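Local structure of microcin B17-processing protein McbC (6GRH) at residues I22-H27 / I193-A198; L189-I194 / M212-M217; S241-T246 / V254-V259. The protein is the FMN-dependent oxidoreductase of the microcin B17 synthetase, needed to process the inactive McbA precursor into the active peptide. All blocks are in the same frame, centred on the assembly; numbering follows the deposited sequence.

Following the chain, helix 17-27 supplies the first partner, and interaction 1 closes the longest loop, bringing residues 22-27 onto the end of strand 187-194 and the first turn of helix 195-199. Interaction 2 opens on the strand where that loop closes, the two overlapping at Ile193 and Ile194, and closes a short loop when helix 204-227 packs against Tyr191. Interaction 3 follows both in series, neither nested nor crossing, as a tight return from helix 240-246 to strand 254-263. Because strands 187-194 and 254-263 are antiparallel neighbours, the three contacts meet at one sheet: Tyr191 O bonds to Leu257 N, and Phe195 CZ packs on Ala255 CB.

Interaction 1. Residues I22-H27 / I193-A198; sequences IVKDFH and IIFEKA
Lys24 lays its aliphatic chain over one face of the Phe195 ring. Its CG stands 4.2 Å from the centroid of that ring and only 5° off the normal, a CH-pi contact almost exactly over the centre. The opposite face of the same ring is covered from within its own segment by Ile193 CG2, so the phenyl group is held flat between two aliphatic groups. Its rim is used as well. The CE1-CZ edge points into a face of the His27 imidazole, with Phe195 CZ 4.0 Å from His27 CD2 and the two planes at 79°, a T-shaped stack in which histidine supplies the face and phenylalanine the edge. Val23 CG1 adds a looser apolar touch on Phe195 CD1, at 4.4 Å.

The imidazole is placed for this by its first torsion, which puts CG anti to the backbone N (chi1 -179°), with a ring face toward Phe195; its ND1 is hydrogen-bonded to Tyr207 OH of helix 204-227, which helps fix the rotation of the ring. Phe195 opens the short helix 195-199, directly after Ile194 at the N-cap, so the contact ties helix 17-27 to the point where a central strand of the nitroreductase-like sheet turns into helix. Helix 17-27 also meets other subunits: Phe26 stacks on Phe26 of the second McbC subunit, and Asp25 forms a salt bridge with Arg210 of the McbB chain. No hydrogen bond crosses between the segments 22-27 and 193-198, so their cohesion comes from aromatic and aliphatic surfaces alone, while Lys24 NZ makes a weak hydrogen bond to Arg252 O.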
ATOM      1  N   ILE D  22      -5.437   2.339  -5.493  1.00 21.98           N
ATOM      2  CA  ILE D  22      -4.463   1.358  -5.034  1.00 22.22           C
ATOM      3  C   ILE D  22      -3.629   0.829  -6.196  1.00 22.46           C
ATOM      4  O   ILE D  22      -2.383   0.674  -6.066  1.00 21.85           O
ATOM      5  CB  ILE D  22      -5.153   0.230  -4.226  1.00 22.79           C
ATOM      6  CG1 ILE D  22      -5.620   0.831  -2.876  1.00 23.45           C
ATOM      7  CG2 ILE D  22      -4.231  -0.974  -4.015  1.00 22.76           C
ATOM      8  CD1 ILE D  22      -6.498  -0.064  -2.007  1.00 24.40           C
ATOM      9  N   VAL D  23      -4.279   0.576  -7.333  1.00 21.49           N
ATOM     10  CA  VAL D  23      -3.577   0.121  -8.507  1.00 21.51           C
ATOM     11  C   VAL D  23      -2.611   1.209  -9.046  1.00 22.13           C
ATOM     12  O   VAL D  23      -1.448   0.918  -9.351  1.00 21.46           O
ATOM     13  CB  VAL D  23      -4.545  -0.377  -9.595  1.00 21.61           C
ATOM     14  CG1 VAL D  23      -3.807  -0.655 -10.884  1.00 21.73           C
ATOM     15  CG2 VAL D  23      -5.264  -1.649  -9.138  1.00 22.49           C
ATOM     16  N   LYS D  24      -3.070   2.454  -9.147  1.00 22.29           N
ATOM     17  CA  LYS D  24      -2.180   3.518  -9.603  1.00 23.50           C
ATOM     18  C   LYS D  24      -0.981   3.732  -8.681  1.00 23.64           C
ATOM     19  O   LYS D  24       0.141   3.965  -9.154  1.00 22.12           O
ATOM     20  CB  LYS D  24      -2.934   4.826  -9.757  1.00 24.89           C
ATOM     21  CG  LYS D  24      -3.890   4.911 -10.935  1.00 26.80           C
ATOM     22  CD  LYS D  24      -4.692   6.204 -10.710  1.00 27.89           C
ATOM     23  CE  LYS D  24      -5.345   6.712 -11.936  1.00 29.77           C
ATOM     24  NZ  LYS D  24      -5.936   8.074 -11.678  1.00 30.78           N
ATOM     25  N   ASP D  25      -1.235   3.689  -7.367  1.00 24.23           N
ATOM     26  CA  ASP D  25      -0.196   3.827  -6.378  1.00 25.35           C
ATOM     27  C   ASP D  25       0.886   2.780  -6.594  1.00 24.70           C
ATOM     28  O   ASP D  25       2.048   3.071  -6.413  1.00 24.76           O
ATOM     29  CB  ASP D  25      -0.718   3.614  -4.968  1.00 27.19           C
ATOM     30  CG  ASP D  25      -1.495   4.779  -4.429  1.00 29.56           C
ATOM     31  OD1 ASP D  25      -1.498   5.881  -5.036  1.00 29.34           O
ATOM     32  OD2 ASP D  25      -2.112   4.567  -3.335  1.00 32.54           O
ATOM     33  N   PHE D  26       0.474   1.541  -6.856  1.00 23.66           N
ATOM     34  CA  PHE D  26       1.419   0.477  -7.064  1.00 23.49           C
ATOM     35  C   PHE D  26       2.165   0.659  -8.377  1.00 22.95           C
ATOM     36  O   PHE D  26       3.388   0.569  -8.438  1.00 22.65           O
ATOM     37  CB  PHE D  26       0.741  -0.875  -7.080  1.00 23.70           C
ATOM     38  CG  PHE D  26       1.696  -1.988  -7.363  1.00 23.59           C
ATOM     39  CD1 PHE D  26       2.609  -2.388  -6.384  1.00 24.68           C
ATOM     40  CD2 PHE D  26       1.738  -2.573  -8.612  1.00 23.27           C
ATOM     41  CE1 PHE D  26       3.509  -3.423  -6.629  1.00 24.94           C
ATOM     42  CE2 PHE D  26       2.631  -3.581  -8.871  1.00 24.36           C
ATOM     43  CZ  PHE D  26       3.522  -4.008  -7.880  1.00 24.78           C
ATOM     44  N   HIS D  27       1.401   0.902  -9.423  1.00 22.49           N
ATOM     45  CA  HIS D  27       1.924   1.067 -10.752  1.00 23.32           C
ATOM     46  C   HIS D  27       3.091   2.079 -10.823  1.00 23.03           C
ATOM     47  O   HIS D  27       4.125   1.773 -11.424  1.00 23.35           O
ATOM     48  CB  HIS D  27       0.836   1.516 -11.727  1.00 23.52           C
ATOM     49  CG  HIS D  27       1.353   1.673 -13.114  1.00 24.03           C
ATOM     50  ND1 HIS D  27       1.468   0.608 -13.975  1.00 24.36           N
ATOM     51  CD2 HIS D  27       1.851   2.754 -13.770  1.00 24.33           C
ATOM     52  CE1 HIS D  27       1.988   1.031 -15.115  1.00 25.66           C
ATOM     53  NE2 HIS D  27       2.234   2.326 -15.014  1.00 24.61           N
ATOM     54  N   ILE D 193      -1.838   1.016 -21.061  1.00 25.41           N
ATOM     55  CA  ILE D 193      -2.969   0.535 -20.298  1.00 25.01           C
ATOM     56  C   ILE D 193      -3.934   1.687 -19.996  1.00 24.98           C
ATOM     57  O   ILE D 193      -3.515   2.737 -19.510  1.00 25.33           O
ATOM     58  CB  ILE D 193      -2.539  -0.126 -18.972  1.00 24.93           C
ATOM     59  CG1 ILE D 193      -3.757  -0.757 -18.271  1.00 25.54           C
ATOM     60  CG2 ILE D 193      -1.813   0.827 -18.026  1.00 24.42           C
ATOM     61  CD1 ILE D 193      -3.370  -1.546 -17.048  1.00 25.86           C
ATOM     62  N   ILE D 194      -5.217   1.474 -20.266  1.00 25.40           N
ATOM     63  CA  ILE D 194      -6.261   2.372 -19.779  1.00 25.52           C
ATOM     64  C   ILE D 194      -6.723   1.806 -18.441  1.00 24.81           C
ATOM     65  O   ILE D 194      -7.393   0.774 -18.413  1.00 25.08           O
ATOM     66  CB  ILE D 194      -7.435   2.465 -20.772  1.00 26.84           C
ATOM     67  CG1 ILE D 194      -6.922   2.980 -22.111  1.00 27.96           C
ATOM     68  CG2 ILE D 194      -8.537   3.376 -20.201  1.00 26.89           C
ATOM     69  CD1 ILE D 194      -7.998   3.055 -23.157  1.00 30.20           C
ATOM     70  N   PHE D 195      -6.401   2.473 -17.347  1.00 24.61           N
ATOM     71  CA  PHE D 195      -6.589   1.862 -16.010  1.00 24.92           C
ATOM     72  C   PHE D 195      -8.011   1.416 -15.766  1.00 24.47           C
ATOM     73  O   PHE D 195      -8.256   0.278 -15.364  1.00 23.12           O
ATOM     74  CB  PHE D 195      -6.156   2.782 -14.885  1.00 25.66           C
ATOM     75  CG  PHE D 195      -4.669   3.023 -14.842  1.00 26.86           C
ATOM     76  CD1 PHE D 195      -3.806   2.032 -14.419  1.00 27.42           C
ATOM     77  CD2 PHE D 195      -4.141   4.245 -15.241  1.00 28.20           C
ATOM     78  CE1 PHE D 195      -2.433   2.258 -14.363  1.00 28.42           C
ATOM     79  CE2 PHE D 195      -2.765   4.478 -15.189  1.00 29.27           C
ATOM     80  CZ  PHE D 195      -1.916   3.472 -14.751  1.00 28.17           C
ATOM     81  N   GLU D 196      -8.951   2.309 -16.030  1.00 24.14           N
ATOM     82  CA  GLU D 196     -10.339   2.004 -15.706  1.00 24.82           C
ATOM     83  C   GLU D 196     -10.925   0.902 -16.573  1.00 25.01           C
ATOM     84  O   GLU D 196     -11.739   0.138 -16.080  1.00 25.75           O
ATOM     85  CB  GLU D 196     -11.192   3.277 -15.714  1.00 25.39           C
ATOM     86  CG  GLU D 196     -10.855   4.149 -14.499  1.00 25.02           C
ATOM     87  CD  GLU D 196     -11.823   5.296 -14.259  1.00 25.84           C
ATOM     88  OE1 GLU D 196     -13.059   5.058 -14.229  1.00 26.64           O
ATOM     89  OE2 GLU D 196     -11.337   6.425 -14.036  1.00 25.82           O
ATOM     90  N   LYS D 197     -10.493   0.784 -17.828  1.00 25.94           N
ATOM     91  CA  LYS D 197     -10.912  -0.318 -18.685  1.00 27.50           C
ATOM     92  C   LYS D 197     -10.330  -1.650 -18.199  1.00 26.86           C
ATOM     93  O   LYS D 197     -10.994  -2.677 -18.312  1.00 27.39           O
ATOM     94  CB  LYS D 197     -10.521  -0.079 -20.129  1.00 30.28           C
ATOM     95  CG  LYS D 197     -11.201  -1.057 -21.074  1.00 34.04           C
ATOM     96  CD  LYS D 197     -11.766  -0.339 -22.265  1.00 37.29           C
ATOM     97  CE  LYS D 197     -12.256  -1.315 -23.312  1.00 40.77           C
ATOM     98  NZ  LYS D 197     -11.350  -1.409 -24.497  1.00 42.00           N
ATOM     99  N   ALA D 198      -9.111  -1.632 -17.654  1.00 24.85           N
ATOM    100  CA  ALA D 198      -8.522  -2.860 -17.070  1.00 24.70           C
ATOM    101  C   ALA D 198      -9.170  -3.296 -15.750  1.00 24.08           C
ATOM    102  O   ALA D 198      -9.136  -4.479 -15.414  1.00 24.49           O
ATOM    103  CB  ALA D 198      -7.021  -2.697 -16.878  1.00 24.08           C
TER

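Interaction 2. Residues L189-I194 / M212-M217; sequences LVYCII and METGSM
Tyr191 meets both Thr214 and Met217 of helix 204-227, and it is the one residue of segment 189-194 that makes close contact with residues 212-217. Its CB sits 3.6 Å from Thr214 CG2, the tightest approach here, and the ring continues past the methyl toward Met217. Tyr191 CE1 lies 3.8 Å from Met217 CB, while Met217 CE curls back to 4.1 Å from Tyr191 CD1; a bend at chi3 (68°) returns that methyl to the ring. Both neighbours thus use the CD1-CE1 side of the phenol. The Tyr191 and Met217 side chains run past each other in opposite directions, and both Thr214 CG2 and Met217 CB approach the ring obliquely, neither squarely over a face nor at an edge. The phenol oxygen hydrogen-bonds to Gln260 OE1 of neighbouring strand 254-263, which ties down the far end of the ring.

Thr214 splits its two branches: CG2 takes the position anti to the backbone N and meets the tyrosine, while OG1 bonds back to Ala210 O one turn earlier. This is a central strand of the FMN-dependent nitroreductase fold packing on a long helix. Glu213 OE1, in the same turn, is hydrogen-bonded to Ser122, a residue of the FMN pocket, and Glu213 O takes both Met217 N and, at 2.6 Å, Ser216 OG, which lies 15° from the carbonyl plane.

Further along the strand, Cys192 points its CB away from the helix, and Ile193 packs on Ala210, the residue whose carbonyl oxygen receives Thr214 OG1.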
ATOM      1  N   LEU D 189       6.539   1.125 -31.335  1.00 30.28           N
ATOM      2  CA  LEU D 189       5.190   0.923 -30.825  1.00 30.09           C
ATOM      3  C   LEU D 189       5.246   1.151 -29.326  1.00 29.04           C
ATOM      4  O   LEU D 189       6.202   0.722 -28.663  1.00 29.12           O
ATOM      5  CB  LEU D 189       4.642  -0.459 -31.174  1.00 30.11           C
ATOM      6  CG  LEU D 189       4.469  -0.747 -32.668  1.00 31.43           C
ATOM      7  CD1 LEU D 189       3.966  -2.166 -32.836  1.00 31.46           C
ATOM      8  CD2 LEU D 189       3.548   0.275 -33.340  1.00 31.98           C
ATOM      9  N   VAL D 190       4.239   1.843 -28.801  1.00 29.13           N
ATOM     10  CA  VAL D 190       4.087   2.068 -27.373  1.00 28.07           C
ATOM     11  C   VAL D 190       2.749   1.457 -26.927  1.00 27.98           C
ATOM     12  O   VAL D 190       1.690   1.812 -27.451  1.00 28.83           O
ATOM     13  CB  VAL D 190       4.141   3.560 -27.026  1.00 28.11           C
ATOM     14  CG1 VAL D 190       4.104   3.756 -25.516  1.00 27.95           C
ATOM     15  CG2 VAL D 190       5.386   4.217 -27.585  1.00 28.91           C
ATOM     16  N   TYR D 191       2.809   0.516 -25.990  1.00 26.74           N
ATOM     17  CA  TYR D 191       1.638  -0.202 -25.517  1.00 26.16           C
ATOM     18  C   TYR D 191       1.204   0.429 -24.208  1.00 25.79           C
ATOM     19  O   TYR D 191       2.010   0.503 -23.279  1.00 25.15           O
ATOM     20  CB  TYR D 191       1.953  -1.691 -25.308  1.00 25.52           C
ATOM     21  CG  TYR D 191       2.434  -2.386 -26.531  1.00 26.10           C
ATOM     22  CD1 TYR D 191       1.550  -3.113 -27.334  1.00 26.48           C
ATOM     23  CD2 TYR D 191       3.790  -2.309 -26.926  1.00 26.35           C
ATOM     24  CE1 TYR D 191       1.998  -3.741 -28.498  1.00 27.23           C
ATOM     25  CE2 TYR D 191       4.256  -2.956 -28.074  1.00 26.75           C
ATOM     26  CZ  TYR D 191       3.354  -3.670 -28.856  1.00 27.23           C
ATOM     27  OH  TYR D 191       3.777  -4.329 -29.971  1.00 27.32           O
ATOM     28  N   CYS D 192      -0.054   0.864 -24.135  1.00 26.10           N
ATOM     29  CA  CYS D 192      -0.555   1.637 -23.007  1.00 26.54           C
ATOM     30  C   CYS D 192      -1.794   1.006 -22.385  1.00 26.12           C
ATOM     31  O   CYS D 192      -2.687   0.566 -23.089  1.00 27.14           O
ATOM     32  CB  CYS D 192      -0.914   3.043 -23.454  1.00 27.60           C
ATOM     33  SG  CYS D 192       0.509   3.943 -24.110  1.00 30.99           S
ATOM     34  N   ILE D 193      -1.838   1.016 -21.061  1.00 25.41           N
ATOM     35  CA  ILE D 193      -2.969   0.535 -20.298  1.00 25.01           C
ATOM     36  C   ILE D 193      -3.934   1.687 -19.996  1.00 24.98           C
ATOM     37  O   ILE D 193      -3.515   2.737 -19.510  1.00 25.33           O
ATOM     38  CB  ILE D 193      -2.539  -0.126 -18.972  1.00 24.93           C
ATOM     39  CG1 ILE D 193      -3.757  -0.757 -18.271  1.00 25.54           C
ATOM     40  CG2 ILE D 193      -1.813   0.827 -18.026  1.00 24.42           C
ATOM     41  CD1 ILE D 193      -3.370  -1.546 -17.048  1.00 25.86           C
ATOM     42  N   ILE D 194      -5.217   1.474 -20.266  1.00 25.40           N
ATOM     43  CA  ILE D 194      -6.261   2.372 -19.779  1.00 25.52           C
ATOM     44  C   ILE D 194      -6.723   1.806 -18.441  1.00 24.81           C
ATOM     45  O   ILE D 194      -7.393   0.774 -18.413  1.00 25.08           O
ATOM     46  CB  ILE D 194      -7.435   2.465 -20.772  1.00 26.84           C
ATOM     47  CG1 ILE D 194      -6.922   2.980 -22.111  1.00 27.96           C
ATOM     48  CG2 ILE D 194      -8.537   3.376 -20.201  1.00 26.89           C
ATOM     49  CD1 ILE D 194      -7.998   3.055 -23.157  1.00 30.20           C
ATOM     50  N   MET D 212      -0.435  -8.948 -18.836  1.00 26.77           N
ATOM     51  CA  MET D 212      -0.245 -10.137 -19.641  1.00 27.41           C
ATOM     52  C   MET D 212      -0.666  -9.920 -21.093  1.00 27.26           C
ATOM     53  O   MET D 212       0.048 -10.305 -22.016  1.00 26.84           O
ATOM     54  CB  MET D 212      -0.930 -11.358 -18.998  1.00 28.32           C
ATOM     55  CG  MET D 212      -0.242 -11.747 -17.702  1.00 28.63           C
ATOM     56  SD  MET D 212      -0.925 -13.213 -16.918  1.00 30.69           S
ATOM     57  CE  MET D 212      -2.601 -12.734 -16.587  1.00 30.73           C
ATOM     58  N   GLU D 213      -1.783  -9.250 -21.296  1.00 26.94           N
ATOM     59  CA  GLU D 213      -2.240  -8.949 -22.625  1.00 28.02           C
ATOM     60  C   GLU D 213      -1.238  -8.146 -23.430  1.00 26.62           C
ATOM     61  O   GLU D 213      -1.036  -8.416 -24.591  1.00 26.64           O
ATOM     62  CB  GLU D 213      -3.574  -8.235 -22.570  1.00 29.16           C
ATOM     63  CG  GLU D 213      -4.121  -7.807 -23.907  1.00 30.55           C
ATOM     64  CD  GLU D 213      -5.496  -7.189 -23.762  1.00 32.76           C
ATOM     65  OE1 GLU D 213      -6.304  -7.740 -22.948  1.00 33.25           O
ATOM     66  OE2 GLU D 213      -5.755  -6.157 -24.456  1.00 33.06           O
ATOM     67  N   THR D 214      -0.592  -7.195 -22.796  1.00 26.07           N
ATOM     68  CA  THR D 214       0.464  -6.402 -23.428  1.00 26.05           C
ATOM     69  C   THR D 214       1.590  -7.267 -23.999  1.00 26.19           C
ATOM     70  O   THR D 214       2.044  -7.040 -25.108  1.00 25.79           O
ATOM     71  CB  THR D 214       1.007  -5.390 -22.415  1.00 26.30           C
ATOM     72  OG1 THR D 214      -0.102  -4.606 -21.939  1.00 25.78           O
ATOM     73  CG2 THR D 214       2.038  -4.495 -23.036  1.00 26.46           C
ATOM     74  N   GLY D 215       1.984  -8.294 -23.235  1.00 26.22           N
ATOM     75  CA  GLY D 215       2.986  -9.233 -23.659  1.00 25.83           C
ATOM     76  C   GLY D 215       2.524 -10.077 -24.828  1.00 26.80           C
ATOM     77  O   GLY D 215       3.328 -10.343 -25.740  1.00 26.50           O
ATOM     78  N   SER D 216       1.237 -10.491 -24.840  1.00 26.16           N
ATOM     79  CA  SER D 216       0.724 -11.203 -26.006  1.00 27.45           C
ATOM     80  C   SER D 216       0.775 -10.318 -27.258  1.00 28.17           C
ATOM     81  O   SER D 216       0.987 -10.808 -28.401  1.00 29.18           O
ATOM     82  CB  SER D 216      -0.704 -11.758 -25.774  1.00 27.48           C
ATOM     83  OG  SER D 216      -1.658 -10.722 -25.734  1.00 27.33           O
ATOM     84  N   MET D 217       0.568  -9.027 -27.068  1.00 27.95           N
ATOM     85  CA  MET D 217       0.564  -8.095 -28.191  1.00 29.33           C
ATOM     86  C   MET D 217       1.963  -7.870 -28.733  1.00 29.42           C
ATOM     87  O   MET D 217       2.179  -8.019 -29.936  1.00 30.48           O
ATOM     88  CB  MET D 217      -0.106  -6.782 -27.835  1.00 29.49           C
ATOM     89  CG  MET D 217      -1.568  -6.979 -27.509  1.00 30.27           C
ATOM     90  SD  MET D 217      -2.282  -5.543 -26.716  1.00 31.69           S
ATOM     91  CE  MET D 217      -2.229  -4.374 -28.068  1.00 31.29           C
TER

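Interaction 3. Residues S241-T246 / V254-V259; sequences SYVAKT and VAPLIV
Pro256 presents its ring to helix 240-246, and Val243 and Ala244 meet it there. Ala244 CB is 4.1 Å from Pro256 CD, and Val243 CG1 is 4.3 Å from Pro256 CG, so two consecutive helix residues touch adjacent carbons of the pyrrolidine ring. The segments come from a helix and the strand that returns after it, within the antiparallel sheet of the nitroreductase fold, and the proline occupies a position just before a classic beta bulge in which Leu257 and Ile258 both face Tyr191 of strand 187-194. The contact is purely apolar, with no hydrogen bond between the two segments. The backbones come nearest at the same place, Ala244 CA lying 6.6 Å from Pro256 CA, a short spacing that the small alanine methyl permits. Val243 reaches the ring with CG1 anti to its own backbone N (chi1 170°). Val259 CB also points toward the helix, but its side chain stays 5.0 Å or more from it.

Around this first shell, Val243 and Ala244 have further neighbours. Val243 also packs on Tyr238 and on Leu174 of helix 167-175, and Pro256 has Val190 of the adjacent strand beside it. At the bulge itself, Leu257 packs on Leu211 of helix 204-227, and Ile258 touches the bound FMN. Helix 240-246 also meets the McbB chain, where Ser241 OG is hydrogen-bonded to Leu188 O.

Close to the end of the helix, Tyr242 O is gripped twice, by Thr246 N at 3.0 Å and by Thr246 OG1 at 2.8 Å, the two donors reaching it from opposite faces of the carbonyl plane.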
ATOM      1  N   SER D 241       6.589   9.068 -17.495  1.00 24.51           N
ATOM      2  CA  SER D 241       5.795  10.279 -17.465  1.00 24.89           C
ATOM      3  C   SER D 241       6.158  11.199 -18.634  1.00 24.71           C
ATOM      4  O   SER D 241       5.305  11.912 -19.169  1.00 24.46           O
ATOM      5  CB  SER D 241       5.975  10.998 -16.138  1.00 25.50           C
ATOM      6  OG  SER D 241       7.317  11.365 -15.979  1.00 27.60           O
ATOM      7  N   TYR D 242       7.417  11.142 -19.034  1.00 24.24           N
ATOM      8  CA  TYR D 242       7.927  11.967 -20.119  1.00 25.42           C
ATOM      9  C   TYR D 242       7.430  11.442 -21.486  1.00 25.52           C
ATOM     10  O   TYR D 242       7.008  12.226 -22.333  1.00 26.67           O
ATOM     11  CB  TYR D 242       9.445  11.948 -20.046  1.00 25.71           C
ATOM     12  CG  TYR D 242      10.224  12.778 -21.027  1.00 26.82           C
ATOM     13  CD1 TYR D 242       9.718  13.944 -21.584  1.00 27.69           C
ATOM     14  CD2 TYR D 242      11.540  12.423 -21.334  1.00 27.56           C
ATOM     15  CE1 TYR D 242      10.492  14.717 -22.453  1.00 28.52           C
ATOM     16  CE2 TYR D 242      12.302  13.156 -22.218  1.00 28.53           C
ATOM     17  CZ  TYR D 242      11.778  14.298 -22.769  1.00 29.18           C
ATOM     18  OH  TYR D 242      12.586  15.028 -23.614  1.00 31.30           O
ATOM     19  N   VAL D 243       7.453  10.132 -21.663  1.00 25.47           N
ATOM     20  CA  VAL D 243       6.822   9.495 -22.834  1.00 26.62           C
ATOM     21  C   VAL D 243       5.325   9.866 -22.905  1.00 26.97           C
ATOM     22  O   VAL D 243       4.848  10.361 -23.946  1.00 27.41           O
ATOM     23  CB  VAL D 243       7.014   7.971 -22.802  1.00 26.30           C
ATOM     24  CG1 VAL D 243       6.173   7.271 -23.872  1.00 26.47           C
ATOM     25  CG2 VAL D 243       8.500   7.655 -22.986  1.00 26.66           C
ATOM     26  N   ALA D 244       4.612   9.709 -21.790  1.00 26.65           N
ATOM     27  CA  ALA D 244       3.191  10.066 -21.749  1.00 27.37           C
ATOM     28  C   ALA D 244       2.934  11.530 -22.160  1.00 28.65           C
ATOM     29  O   ALA D 244       2.082  11.797 -22.998  1.00 28.56           O
ATOM     30  CB  ALA D 244       2.578   9.765 -20.391  1.00 26.22           C
ATOM     31  N   LYS D 245       3.698  12.457 -21.579  1.00 30.27           N
ATOM     32  CA  LYS D 245       3.551  13.890 -21.826  1.00 32.09           C
ATOM     33  C   LYS D 245       3.808  14.211 -23.310  1.00 32.21           C
ATOM     34  O   LYS D 245       3.038  14.962 -23.949  1.00 30.60           O
ATOM     35  CB  LYS D 245       4.537  14.654 -20.948  1.00 34.94           C
ATOM     36  CG  LYS D 245       4.616  16.173 -21.128  1.00 38.85           C
ATOM     37  CD  LYS D 245       3.489  16.875 -20.380  1.00 41.12           C
ATOM     38  CE  LYS D 245       3.560  18.395 -20.588  1.00 44.89           C
ATOM     39  NZ  LYS D 245       3.315  19.130 -19.306  1.00 46.08           N
ATOM     40  N   THR D 246       4.865  13.595 -23.851  1.00 31.06           N
ATOM     41  CA  THR D 246       5.309  13.834 -25.235  1.00 31.54           C
ATOM     42  C   THR D 246       4.263  13.361 -26.247  1.00 31.16           C
ATOM     43  O   THR D 246       4.015  14.011 -27.250  1.00 30.46           O
ATOM     44  CB  THR D 246       6.695  13.180 -25.482  1.00 31.50           C
ATOM     45  OG1 THR D 246       7.627  13.748 -24.563  1.00 31.14           O
ATOM     46  CG2 THR D 246       7.218  13.458 -26.881  1.00 32.27           C
ATOM     47  N   VAL D 254      -4.331   6.838 -18.548  1.00 25.74           N
ATOM     48  CA  VAL D 254      -3.569   5.932 -19.410  1.00 26.50           C
ATOM     49  C   VAL D 254      -2.053   6.063 -19.155  1.00 27.68           C
ATOM     50  O   VAL D 254      -1.544   7.162 -18.878  1.00 28.39           O
ATOM     51  CB  VAL D 254      -3.972   6.105 -20.903  1.00 28.25           C
ATOM     52  CG1 VAL D 254      -3.803   7.532 -21.395  1.00 29.26           C
ATOM     53  CG2 VAL D 254      -3.223   5.158 -21.822  1.00 28.45           C
ATOM     54  N   ALA D 255      -1.355   4.927 -19.143  1.00 27.18           N
ATOM     55  CA  ALA D 255       0.081   4.887 -18.831  1.00 27.08           C
ATOM     56  C   ALA D 255       0.777   3.952 -19.837  1.00 26.90           C
ATOM     57  O   ALA D 255       0.244   2.920 -20.163  1.00 25.02           O
ATOM     58  CB  ALA D 255       0.329   4.440 -17.381  1.00 26.94           C
ATOM     59  N   PRO D 256       1.964   4.351 -20.352  1.00 27.61           N
ATOM     60  CA  PRO D 256       2.761   3.460 -21.210  1.00 28.16           C
ATOM     61  C   PRO D 256       3.388   2.296 -20.426  1.00 28.18           C
ATOM     62  O   PRO D 256       4.063   2.520 -19.437  1.00 30.28           O
ATOM     63  CB  PRO D 256       3.841   4.400 -21.763  1.00 28.77           C
ATOM     64  CG  PRO D 256       4.022   5.429 -20.702  1.00 28.35           C
ATOM     65  CD  PRO D 256       2.656   5.642 -20.113  1.00 28.29           C
ATOM     66  N   LEU D 257       3.118   1.066 -20.834  1.00 28.15           N
ATOM     67  CA  LEU D 257       3.653  -0.115 -20.156  1.00 28.11           C
ATOM     68  C   LEU D 257       5.010  -0.564 -20.689  1.00 27.87           C
ATOM     69  O   LEU D 257       5.842  -1.046 -19.932  1.00 26.73           O
ATOM     70  CB  LEU D 257       2.660  -1.293 -20.229  1.00 28.51           C
ATOM     71  CG  LEU D 257       1.368  -1.144 -19.448  1.00 29.12           C
ATOM     72  CD1 LEU D 257       0.477  -2.347 -19.630  1.00 28.97           C
ATOM     73  CD2 LEU D 257       1.651  -0.912 -17.978  1.00 29.31           C
ATOM     74  N   ILE D 258       5.201  -0.441 -21.999  1.00 27.95           N
ATOM     75  CA  ILE D 258       6.382  -0.961 -22.665  1.00 28.58           C
ATOM     76  C   ILE D 258       6.489  -0.300 -24.032  1.00 28.33           C
ATOM     77  O   ILE D 258       5.478   0.085 -24.645  1.00 27.45           O
ATOM     78  CB  ILE D 258       6.344  -2.513 -22.734  1.00 29.30           C
ATOM     79  CG1 ILE D 258       7.714  -3.117 -22.958  1.00 30.39           C
ATOM     80  CG2 ILE D 258       5.363  -3.018 -23.773  1.00 30.37           C
ATOM     81  CD1 ILE D 258       8.638  -2.978 -21.772  1.00 29.93           C
ATOM     82  N   VAL D 259       7.723  -0.118 -24.468  1.00 28.75           N
ATOM     83  CA  VAL D 259       8.037   0.443 -25.773  1.00 29.13           C
ATOM     84  C   VAL D 259       8.673  -0.672 -26.606  1.00 29.10           C
ATOM     85  O   VAL D 259       9.306  -1.585 -26.059  1.00 29.77           O
ATOM     86  CB  VAL D 259       8.975   1.660 -25.615  1.00 29.29           C
ATOM     87  CG1 VAL D 259       9.513   2.142 -26.964  1.00 31.02           C
ATOM     88  CG2 VAL D 259       8.248   2.802 -24.906  1.00 29.26           C
TER